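Local structure of mandelate racemase/muconate lactonizing enzyme (Roseovarius nubinhibens ISM, 3FVD) at residues I219-Q224 / D243-E248. The protein binds magnesium and probably catalyses a metal-assisted reaction, as other members of the mandelate racemase/muconate lactonizing enzyme family do. Sequence-based numbering, arbitrary orientation.
With MG (magnesium ion), chain C.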
loop_
_atom_site.group_PDB
_atom_site.type_symbol
_atom_site.label_atom_id
_atom_site.label_comp_id
_atom_site.label_asym_id
_atom_site.label_seq_id
_atom_site.Cartn_x
_atom_site.Cartn_y
_atom_site.Cartn_z
ATOM N N ILE A 219 -25.690 -6.692 5.241
ATOM C CA ILE A 219 -26.137 -5.722 4.241
ATOM C C ILE A 219 -25.688 -6.212 2.861
ATOM O O ILE A 219 -24.483 -6.481 2.621
ATOM C CB ILE A 219 -25.507 -4.376 4.467
ATOM C CG1 ILE A 219 -25.613 -3.957 5.952
ATOM C CG2 ILE A 219 -26.134 -3.281 3.523
ATOM C CD1 ILE A 219 -27.083 -3.930 6.511
ATOM N N GLU A 220 -26.629 -6.339 1.939
ATOM C CA GLU A 220 -26.274 -6.895 0.626
ATOM C C GLU A 220 -26.144 -5.793 -0.422
ATOM O O GLU A 220 -27.051 -4.987 -0.612
ATOM C CB GLU A 220 -27.298 -7.956 0.217
ATOM C CG GLU A 220 -27.096 -8.613 -1.091
ATOM C CD GLU A 220 -28.278 -9.519 -1.441
ATOM O OE1 GLU A 220 -29.094 -9.853 -0.515
ATOM O OE2 GLU A 220 -28.412 -9.867 -2.650
ATOM N N GLN A 221 -24.999 -5.752 -1.082
ATOM C CA GLN A 221 -24.750 -4.785 -2.179
ATOM C C GLN A 221 -25.328 -3.368 -1.902
ATOM O O GLN A 221 -26.285 -2.968 -2.519
ATOM C CB GLN A 221 -25.292 -5.395 -3.491
ATOM C CG GLN A 221 -24.825 -4.742 -4.803
ATOM C CD GLN A 221 -23.389 -5.016 -5.133
ATOM O OE1 GLN A 221 -22.956 -6.157 -5.322
ATOM N NE2 GLN A 221 -22.627 -3.953 -5.214
ATOM N N PRO A 222 -24.762 -2.619 -0.926
ATOM C CA PRO A 222 -25.313 -1.274 -0.671
ATOM C C PRO A 222 -25.213 -0.334 -1.892
ATOM O O PRO A 222 -26.187 0.449 -2.204
ATOM C CB PRO A 222 -24.477 -0.723 0.512
ATOM C CG PRO A 222 -23.259 -1.590 0.611
ATOM C CD PRO A 222 -23.613 -2.951 -0.050
ATOM N N CYS A 223 -24.100 -0.452 -2.618
ATOM C CA CYS A 223 -23.817 0.512 -3.681
ATOM C C CYS A 223 -23.683 -0.135 -5.038
ATOM O O CYS A 223 -23.678 -1.339 -5.152
ATOM C CB CYS A 223 -22.539 1.274 -3.341
ATOM S SG CYS A 223 -22.583 2.164 -1.747
ATOM N N GLN A 224 -23.569 0.685 -6.074
ATOM C CA GLN A 224 -23.558 0.206 -7.436
ATOM C C GLN A 224 -22.284 -0.570 -7.861
ATOM O O GLN A 224 -22.370 -1.517 -8.647
ATOM C CB GLN A 224 -23.795 1.397 -8.360
ATOM C CG GLN A 224 -24.382 1.004 -9.712
ATOM C CD GLN A 224 -25.634 1.798 -9.995
ATOM O OE1 GLN A 224 -25.568 3.000 -10.319
ATOM N NE2 GLN A 224 -26.794 1.153 -9.844
ATOM N N ASP A 243 -23.076 -9.079 -4.634
ATOM C CA ASP A 243 -23.940 -9.788 -5.529
ATOM C C ASP A 243 -23.829 -9.236 -6.991
ATOM O O ASP A 243 -23.087 -9.750 -7.785
ATOM C CB ASP A 243 -25.395 -9.729 -4.988
ATOM C CG ASP A 243 -26.423 -10.447 -5.909
ATOM O OD1 ASP A 243 -25.991 -11.145 -6.836
ATOM O OD2 ASP A 243 -27.680 -10.312 -5.713
ATOM N N GLU A 244 -24.582 -8.209 -7.319
ATOM C CA GLU A 244 -24.726 -7.762 -8.670
ATOM C C GLU A 244 -23.442 -7.239 -9.333
ATOM O O GLU A 244 -23.349 -7.322 -10.550
ATOM C CB GLU A 244 -25.792 -6.651 -8.764
ATOM C CG GLU A 244 -27.219 -7.123 -8.529
ATOM C CD GLU A 244 -27.630 -7.232 -7.040
ATOM O OE1 GLU A 244 -26.827 -6.912 -6.116
ATOM O OE2 GLU A 244 -28.766 -7.733 -6.802
ATOM N N CYS A 245 -22.496 -6.657 -8.587
ATOM C CA CYS A 245 -21.256 -6.149 -9.236
ATOM C C CYS A 245 -20.263 -7.276 -9.585
ATOM O O CYS A 245 -19.229 -7.014 -10.139
ATOM C CB CYS A 245 -20.529 -5.121 -8.395
ATOM S SG CYS A 245 -19.864 -5.809 -6.859
ATOM N N LEU A 246 -20.568 -8.524 -9.250
ATOM C CA LEU A 246 -19.620 -9.591 -9.509
ATOM C C LEU A 246 -19.880 -10.329 -10.853
ATOM O O LEU A 246 -20.598 -11.303 -10.896
ATOM C CB LEU A 246 -19.672 -10.593 -8.380
ATOM C CG LEU A 246 -19.547 -10.034 -6.960
ATOM C CD1 LEU A 246 -20.115 -11.036 -5.978
ATOM C CD2 LEU A 246 -18.121 -9.723 -6.647
ATOM N N HIS A 247 -19.259 -9.914 -11.929
ATOM C CA HIS A 247 -19.655 -10.456 -13.243
ATOM C C HIS A 247 -18.847 -11.622 -13.693
ATOM O O HIS A 247 -19.250 -12.313 -14.613
ATOM C CB HIS A 247 -19.592 -9.377 -14.327
ATOM C CG HIS A 247 -20.538 -8.263 -14.063
ATOM N ND1 HIS A 247 -21.914 -8.419 -14.166
ATOM C CD2 HIS A 247 -20.326 -7.004 -13.626
ATOM C CE1 HIS A 247 -22.497 -7.282 -13.833
ATOM N NE2 HIS A 247 -21.557 -6.410 -13.495
ATOM N N GLU A 248 -17.686 -11.774 -13.097
ATOM C CA GLU A 248 -16.719 -12.792 -13.501
ATOM C C GLU A 248 -15.718 -13.025 -12.381
ATOM O O GLU A 248 -15.705 -12.303 -11.364
ATOM C CB GLU A 248 -15.995 -12.417 -14.811
ATOM C CG GLU A 248 -15.407 -11.048 -14.845
ATOM C CD GLU A 248 -15.035 -10.637 -16.263
ATOM O OE1 GLU A 248 -15.413 -11.390 -17.204
ATOM O OE2 GLU A 248 -14.387 -9.563 -16.449
HETATM MG MG MG C . -28.529 -8.175 -4.367
HETATM O O HOH W 1 -28.367 -5.913 -3.836
HETATM O O HOH W 2 -30.960 -8.361 -5.053
#
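Glu220, Asp243 and Glu244 meet around one magnesium ion. Glu220 ends strand 218-220, and the other two open the loop after the neighbouring parallel strand 240-242. This is the metal site of the TIM-like barrel domain of the enolase superfamily, with ligands at the C-terminal ends of successive parallel strands. Asp196, from the next strand on the other side of 218-220, also belongs to the site.

Glu220 OE2 lies 2.4 Å from the magnesium; its CG is anti to the backbone N and the extended chain carries the carboxylate out to the metal. Both oxygens of Glu244 face the ion, OE2 at 2.5 Å and OE1, longer, at 2.7 Å. Asp243 OD2 is likewise at a longer 2.7 Å from the magnesium. Two waters bind as well.

These three carboxylates share the cation. Glu220 OE2 and Asp243 OD2 are 3.2 Å apart, two acceptors held together by the metal, with their carboxylate planes turned 40° apart. Magnesium, and probably the salt bridges of Lys265 to Glu220 and of Lys267 and Arg270 to Asp243, help balance their charge. Tyr59 hydrogen-bonds Glu244 OE2.

Gln221 makes the hydrogen bonds between the segments. A bend at chi2 (72°) brings its amide to the turn. OE1 accepts Asp243 N at 3.0 Å (N-H...O 165°) and, weakly, Cys245 N. OE1 thus holds the backbone of the type I turn whose first two residues are the metal ligands Asp243 and Glu244. The other end of the amide is fixed too: in the amide plane, Gln221 NE2 donates to Cys223 O at 2.8 Å.

Close side-chain approaches remain. Cys245 SG sits beside the Gln221 amide, and Gln221 CG touches Glu244 OE1 at 3.2 Å.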